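Local structure of aminoglycoside phosphotransferase (6FUC) at residues A98-L103 / R230-D235; A55-V60 / P71-W76. The protein probably transfers a phosphate group from ATP to the 3''-hydroxyl of aminoglycosides such as streptomycin, thereby conferring antibiotic resistance. All coordinates share one frame; numbering follows the deposited sequence. Where two conformers were deposited one is given.

Contact 1. Residues A98-L103 / R230-D235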
loop_
_atom_site.group_PDB
_atom_site.type_symbol
_atom_site.label_atom_id
_atom_site.label_comp_id
_atom_site.label_asym_id
_atom_site.label_seq_id
_atom_site.Cartn_x
_atom_site.Cartn_y
_atom_site.Cartn_z
ATOM N N ALA A 98 -10.569 -4.690 -11.789
ATOM C CA ALA A 98 -10.498 -5.725 -12.809
ATOM C C ALA A 98 -11.516 -6.807 -12.522
ATOM O O ALA A 98 -11.683 -7.258 -11.390
ATOM C CB ALA A 98 -9.070 -6.327 -12.861
ATOM N N SER A 99 -12.124 -7.287 -13.589
ATOM C CA SER A 99 -12.885 -8.524 -13.508
ATOM C C SER A 99 -12.010 -9.666 -13.135
ATOM O O SER A 99 -10.722 -9.627 -13.213
ATOM C CB SER A 99 -13.485 -8.927 -14.850
ATOM O OG SER A 99 -12.458 -9.290 -15.793
ATOM N N ALA A 100 -12.614 -10.773 -12.736
ATOM C CA ALA A 100 -11.828 -11.922 -12.473
ATOM C C ALA A 100 -10.979 -12.408 -13.637
ATOM O O ALA A 100 -9.850 -12.868 -13.448
ATOM C CB ALA A 100 -12.676 -13.114 -11.936
ATOM N N SER A 101 -11.530 -12.336 -14.819
ATOM C CA SER A 101 -10.708 -12.785 -15.995
ATOM C C SER A 101 -9.563 -11.804 -16.315
ATOM O O SER A 101 -8.461 -12.217 -16.650
ATOM C CB SER A 101 -11.502 -13.029 -17.315
ATOM O OG SER A 101 -10.611 -13.593 -18.428
ATOM N N MET A 102 -9.815 -10.537 -16.153
ATOM C CA MET A 102 -8.759 -9.537 -16.304
ATOM C C MET A 102 -7.648 -9.751 -15.259
ATOM O O MET A 102 -6.467 -9.650 -15.615
ATOM C CB MET A 102 -9.344 -8.156 -16.114
ATOM C CG MET A 102 -10.172 -7.533 -17.270
ATOM S SD MET A 102 -11.175 -6.094 -16.799
ATOM C CE MET A 102 -9.922 -4.851 -16.630
ATOM N N LEU A 103 -8.032 -9.988 -14.001
ATOM C CA LEU A 103 -6.985 -10.180 -12.975
ATOM C C LEU A 103 -6.211 -11.386 -13.267
ATOM O O LEU A 103 -4.978 -11.443 -13.058
ATOM C CB LEU A 103 -7.616 -10.195 -11.564
ATOM C CG LEU A 103 -6.634 -10.147 -10.415
ATOM C CD1 LEU A 103 -5.823 -8.844 -10.423
ATOM C CD2 LEU A 103 -7.315 -10.302 -9.074
ATOM N N ARG A 230 -8.275 -12.643 -3.436
ATOM C CA ARG A 230 -9.285 -13.649 -3.112
ATOM C C ARG A 230 -10.681 -13.081 -3.222
ATOM O O ARG A 230 -11.603 -13.795 -3.587
ATOM C CB ARG A 230 -9.061 -14.251 -1.704
ATOM C CG ARG A 230 -7.941 -15.284 -1.605
ATOM C CD ARG A 230 -7.760 -16.071 -0.295
ATOM N NE ARG A 230 -7.399 -15.314 0.909
ATOM C CZ ARG A 230 -6.144 -15.060 1.319
ATOM N NH1 ARG A 230 -5.098 -15.448 0.582
ATOM N NH2 ARG A 230 -5.915 -14.391 2.455
ATOM N N GLU A 231 -10.843 -11.776 -2.982
ATOM C CA GLU A 231 -12.147 -11.163 -3.187
ATOM C C GLU A 231 -12.586 -11.206 -4.636
ATOM O O GLU A 231 -13.756 -11.430 -4.949
ATOM C CB GLU A 231 -12.233 -9.742 -2.637
ATOM C CG GLU A 231 -11.867 -9.750 -1.142
ATOM N N THR A 232 -11.667 -11.026 -5.551
ATOM C CA THR A 232 -11.987 -11.144 -6.964
ATOM C C THR A 232 -12.254 -12.571 -7.392
ATOM O O THR A 232 -13.159 -12.797 -8.237
ATOM C CB THR A 232 -10.873 -10.461 -7.768
ATOM O OG1 THR A 232 -10.863 -9.104 -7.385
ATOM C CG2 THR A 232 -11.086 -10.605 -9.263
ATOM N N TRP A 233 -11.483 -13.533 -6.891
ATOM C CA TRP A 233 -11.741 -14.887 -7.371
ATOM C C TRP A 233 -13.148 -15.360 -6.947
ATOM O O TRP A 233 -13.749 -16.205 -7.653
ATOM C CB TRP A 233 -10.739 -15.809 -6.813
ATOM C CG TRP A 233 -9.266 -15.426 -6.940
ATOM C CD1 TRP A 233 -8.302 -15.566 -5.935
ATOM C CD2 TRP A 233 -8.600 -14.819 -8.044
ATOM N NE1 TRP A 233 -7.079 -15.173 -6.424
ATOM C CE2 TRP A 233 -7.230 -14.649 -7.678
ATOM C CE3 TRP A 233 -9.015 -14.376 -9.287
ATOM C CZ2 TRP A 233 -6.289 -14.137 -8.535
ATOM C CZ3 TRP A 233 -8.058 -13.856 -10.145
ATOM C CH2 TRP A 233 -6.704 -13.752 -9.769
ATOM N N GLY A 234 -13.712 -14.867 -5.872
ATOM C CA GLY A 234 -15.165 -15.169 -5.567
ATOM C C GLY A 234 -15.522 -16.632 -5.488
ATOM O O GLY A 234 -14.786 -17.377 -4.830
ATOM N N ASP A 235 -16.617 -17.024 -6.171
ATOM C CA ASP A 235 -17.144 -18.432 -6.166
ATOM C C ASP A 235 -16.312 -19.412 -7.004
ATOM O O ASP A 235 -16.599 -20.633 -7.003
ATOM C CB ASP A 235 -18.621 -18.559 -6.729
ATOM C CG ASP A 235 -19.669 -17.920 -5.891
ATOM O OD1 ASP A 235 -19.457 -17.797 -4.683
ATOM O OD2 ASP A 235 -20.747 -17.573 -6.469
HETATM O O HOH W 1 -9.912 -7.534 -9.304
#

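Contact 2. Residues A55-V60 / P71-W76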
loop_
_atom_site.group_PDB
_atom_site.type_symbol
_atom_site.label_atom_id
_atom_site.label_comp_id
_atom_site.label_asym_id
_atom_site.label_seq_id
_atom_site.Cartn_x
_atom_site.Cartn_y
_atom_site.Cartn_z
ATOM N N ALA A 55 7.643 11.800 4.042
ATOM C CA ALA A 55 8.135 10.410 3.892
ATOM C C ALA A 55 7.658 9.743 2.599
ATOM O O ALA A 55 8.434 9.069 1.913
ATOM C CB ALA A 55 7.742 9.565 5.129
ATOM N N GLU A 56 6.382 9.954 2.281
ATOM C CA GLU A 56 5.832 9.447 1.040
ATOM C C GLU A 56 6.474 10.124 -0.164
ATOM O O GLU A 56 6.829 9.451 -1.135
ATOM C CB GLU A 56 4.301 9.605 1.046
ATOM C CG GLU A 56 3.687 9.108 -0.235
ATOM C CD GLU A 56 2.168 8.982 -0.195
ATOM O OE1 GLU A 56 1.607 8.931 0.930
ATOM O OE2 GLU A 56 1.589 8.844 -1.296
ATOM N N ARG A 57 6.599 11.453 -0.129
ATOM C CA ARG A 57 7.259 12.179 -1.187
ATOM C C ARG A 57 8.595 11.559 -1.504
ATOM O O ARG A 57 8.964 11.337 -2.651
ATOM C CB ARG A 57 7.403 13.658 -0.771
ATOM C CG ARG A 57 8.128 14.481 -1.802
ATOM C CD ARG A 57 8.664 15.787 -1.258
ATOM N NE ARG A 57 9.771 15.495 -0.356
ATOM C CZ ARG A 57 10.420 16.384 0.310
ATOM N NH1 ARG A 57 9.922 17.612 0.370
ATOM N NH2 ARG A 57 11.465 16.001 1.054
ATOM N N ASP A 58 9.391 11.367 -0.435
ATOM C CA ASP A 58 10.731 10.846 -0.602
ATOM C C ASP A 58 10.756 9.440 -1.213
ATOM O O ASP A 58 11.631 9.120 -2.025
ATOM C CB ASP A 58 11.470 10.887 0.729
ATOM C CG ASP A 58 11.720 12.271 1.275
ATOM O OD1 ASP A 58 11.639 13.282 0.512
ATOM O OD2 ASP A 58 12.040 12.358 2.483
ATOM N N ARG A 59 9.791 8.614 -0.816
ATOM C CA ARG A 59 9.671 7.262 -1.376
ATOM C C ARG A 59 9.350 7.310 -2.862
ATOM O O ARG A 59 9.936 6.583 -3.667
ATOM C CB ARG A 59 8.637 6.504 -0.598
ATOM C CG ARG A 59 9.193 6.026 0.751
ATOM C CD ARG A 59 8.088 5.716 1.742
ATOM N NE ARG A 59 8.565 4.993 2.918
ATOM C CZ ARG A 59 9.156 5.614 3.916
ATOM N NH1 ARG A 59 9.372 6.925 3.924
ATOM N NH2 ARG A 59 9.658 4.880 4.920
ATOM N N VAL A 60 8.406 8.174 -3.257
ATOM C CA VAL A 60 8.020 8.253 -4.671
ATOM C C VAL A 60 9.224 8.740 -5.483
ATOM O O VAL A 60 9.567 8.182 -6.539
ATOM C CB VAL A 60 6.829 9.216 -4.852
ATOM C CG1 VAL A 60 6.518 9.427 -6.323
ATOM C CG2 VAL A 60 5.588 8.722 -4.096
ATOM N N PRO A 71 4.519 6.692 -9.846
ATOM C CA PRO A 71 4.260 8.111 -10.085
ATOM C C PRO A 71 5.544 8.919 -10.093
ATOM O O PRO A 71 6.602 8.452 -9.626
ATOM C CB PRO A 71 3.369 8.507 -8.925
ATOM C CG PRO A 71 3.067 7.309 -8.155
ATOM C CD PRO A 71 4.107 6.294 -8.500
ATOM N N ARG A 72 5.442 10.150 -10.555
ATOM C CA ARG A 72 6.500 11.142 -10.362
ATOM C C ARG A 72 5.957 12.241 -9.443
ATOM O O ARG A 72 4.785 12.601 -9.502
ATOM C CB ARG A 72 6.909 11.770 -11.697
ATOM C CG ARG A 72 7.501 10.717 -12.602
ATOM C CD ARG A 72 7.729 11.229 -14.026
ATOM N NE ARG A 72 6.509 11.560 -14.766
ATOM C CZ ARG A 72 6.078 12.813 -15.030
ATOM N NH1 ARG A 72 4.980 12.964 -15.790
ATOM N NH2 ARG A 72 6.674 13.873 -14.508
ATOM N N VAL A 73 6.870 12.771 -8.611
ATOM C CA VAL A 73 6.522 13.931 -7.808
ATOM C C VAL A 73 6.520 15.191 -8.688
ATOM O O VAL A 73 7.546 15.524 -9.275
ATOM C CB VAL A 73 7.454 14.115 -6.612
ATOM C CG1 VAL A 73 7.066 15.356 -5.832
ATOM C CG2 VAL A 73 7.446 12.869 -5.715
ATOM N N LEU A 74 5.368 15.867 -8.733
ATOM C CA LEU A 74 5.248 17.088 -9.533
ATOM C C LEU A 74 5.430 18.323 -8.680
ATOM O O LEU A 74 5.883 19.339 -9.208
ATOM C CB LEU A 74 3.882 17.096 -10.234
ATOM C CG LEU A 74 3.674 15.925 -11.226
ATOM C CD1 LEU A 74 2.303 15.952 -11.820
ATOM C CD2 LEU A 74 4.728 15.921 -12.308
ATOM N N ASP A 75 5.002 18.303 -7.418
ATOM C CA ASP A 75 5.226 19.465 -6.544
ATOM C C ASP A 75 5.049 19.009 -5.090
ATOM O O ASP A 75 4.444 17.979 -4.807
ATOM C CB ASP A 75 4.341 20.646 -6.891
ATOM C CG ASP A 75 4.943 22.018 -6.514
ATOM O OD1 ASP A 75 6.064 22.063 -5.949
ATOM O OD2 ASP A 75 4.232 23.027 -6.771
ATOM N N TRP A 76 5.542 19.864 -4.204
ATOM C CA TRP A 76 5.464 19.706 -2.763
ATOM C C TRP A 76 5.191 21.079 -2.172
ATOM O O TRP A 76 5.959 21.997 -2.484
ATOM C CB TRP A 76 6.815 19.142 -2.228
ATOM C CG TRP A 76 6.922 19.215 -0.733
ATOM C CD1 TRP A 76 7.713 20.037 0.002
ATOM C CD2 TRP A 76 6.245 18.363 0.204
ATOM N NE1 TRP A 76 7.548 19.784 1.338
ATOM C CE2 TRP A 76 6.629 18.780 1.484
ATOM C CE3 TRP A 76 5.341 17.274 0.096
ATOM C CZ2 TRP A 76 6.200 18.115 2.630
ATOM C CZ3 TRP A 76 4.911 16.669 1.225
ATOM C CH2 TRP A 76 5.324 17.092 2.460
HETATM O O HOH W 2 7.786 6.507 -8.073
#

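Contact 1. Residues A98-L103 / R230-D235
Thr232 and Trp233, in the last turn of helix 219-233, pack against Ala100 and Leu103 in the first turn of helix 100-117. Just before them, Arg230 turns away from this interface and forms a salt bridge through NH1 with Glu244.

Thr232 serves both the apolar and the polar side of the contact. With chi1 at -61°, its methyl lies anti to the backbone N and reaches the neighbouring helix, where CG2 rests 3.5 Å from Ala100 CA. Alanine's short side chain suits this close approach, the CA atoms of Ala100 and Thr232 being 5.6 Å apart. The other branch, OG1, donates to a water at 2.7 Å, and that water in turn donates to Ala98 O at 2.8 Å, which links the hydroxyl to the carbonyl preceding the N-cap.

Trp233 follows, its CB leading away but its long indole swinging back. Leu103 CD2 sits over one face as a CH-pi contact, 4.0 Å from the six-membered ring centroid, while Ala100 O lies in the ring plane at the edge, 3.9 Å from Trp233 CZ3. Trp107 and Trp239 add edge-to-face contacts. Gly234 then leaves the helix with positive phi (56°), a conformation that glycine tolerates easily.

On the partner segment, Ser99 is the N-cap of helix 100-117, its OG accepting from Met102 N (2.9 Å), and a weak Ser99 N to Met102 SD bond completes a capping box. Leu103 and Thr232 also touch Leu192, in the HGDxxxxN-type loop characteristic of the C-terminal lobe of kinase-like phosphotransferases.

Contact 2. Residues A55-V60 / P71-W76
With chi1 of 178° in Arg57 and 168° in Trp76, both side chains extend anti to their backbone N, and a bend at chi3 of Arg57 turns its guanidinium over the indole. Helix 50-63 packs roughly antiparallel to strand 73-79, an outermost strand of the five-stranded antiparallel sheet, as helix C packs on the sheet in the N-terminal lobe of protein-kinase-like folds; Glu56, salt-bridged to Lys43, is consistent with the Lys-Glu pair of that fold.

The Arg57-Trp76 pair is a cation-pi contact, Arg57 CZ lying 4.5 Å from the centroid of the Trp76 five-membered ring and almost exactly above it. The planes are 71° apart, so the guanidinium meets the ring face with its edge, and NH1 comes within 3.3 Å of Trp76 CD1. The aliphatic CD of Arg57 rests against Trp76 near CD2, CG and CE3, which suits arginine's mixed apolar and charged character. Asp58 restrains the guanidinium's rotation: its OD1 takes Arg57 NH2 at 2.8 Å through the syn lone pair, and also accepts from Arg57 NE (3.0 Å), which approaches from above the carboxylate plane.

One helical turn after Arg57, Val60 carries the packing toward the start of the strand. Val60 and Val73, compact beta-branched residues, meet through Val60 CG1 and Val73 CG2 at 3.6 Å, and Val73 CG2 also lies against Arg57 O. Val60 CG1 also presses on the carbonyl of Pro71, and a water donates to both Val60 O (2.9 Å) and Pro71 O (2.8 Å), bridging the two backbones.

Following the chain from the N terminus, contact 2 comes first: helix 50-63 runs into a short connection and returns as strand 73-79, so only ten residues separate 55-60 from 71-76. The chain then passes through strands 82-88 and 93-94 before contact 1 opens at 98-103; 126 residues later, at 230-235, it closes. The two loops are therefore in series, neither nesting nor crossing. Contact 2 joins helix and sheet in the N-terminal lobe, whereas contact 1 ties the start of helix 100-117 to the end of helix 219-233 in the helical lobe. Their centres lie 31 Å apart, on opposite sides of the chain's centre, and they do not touch.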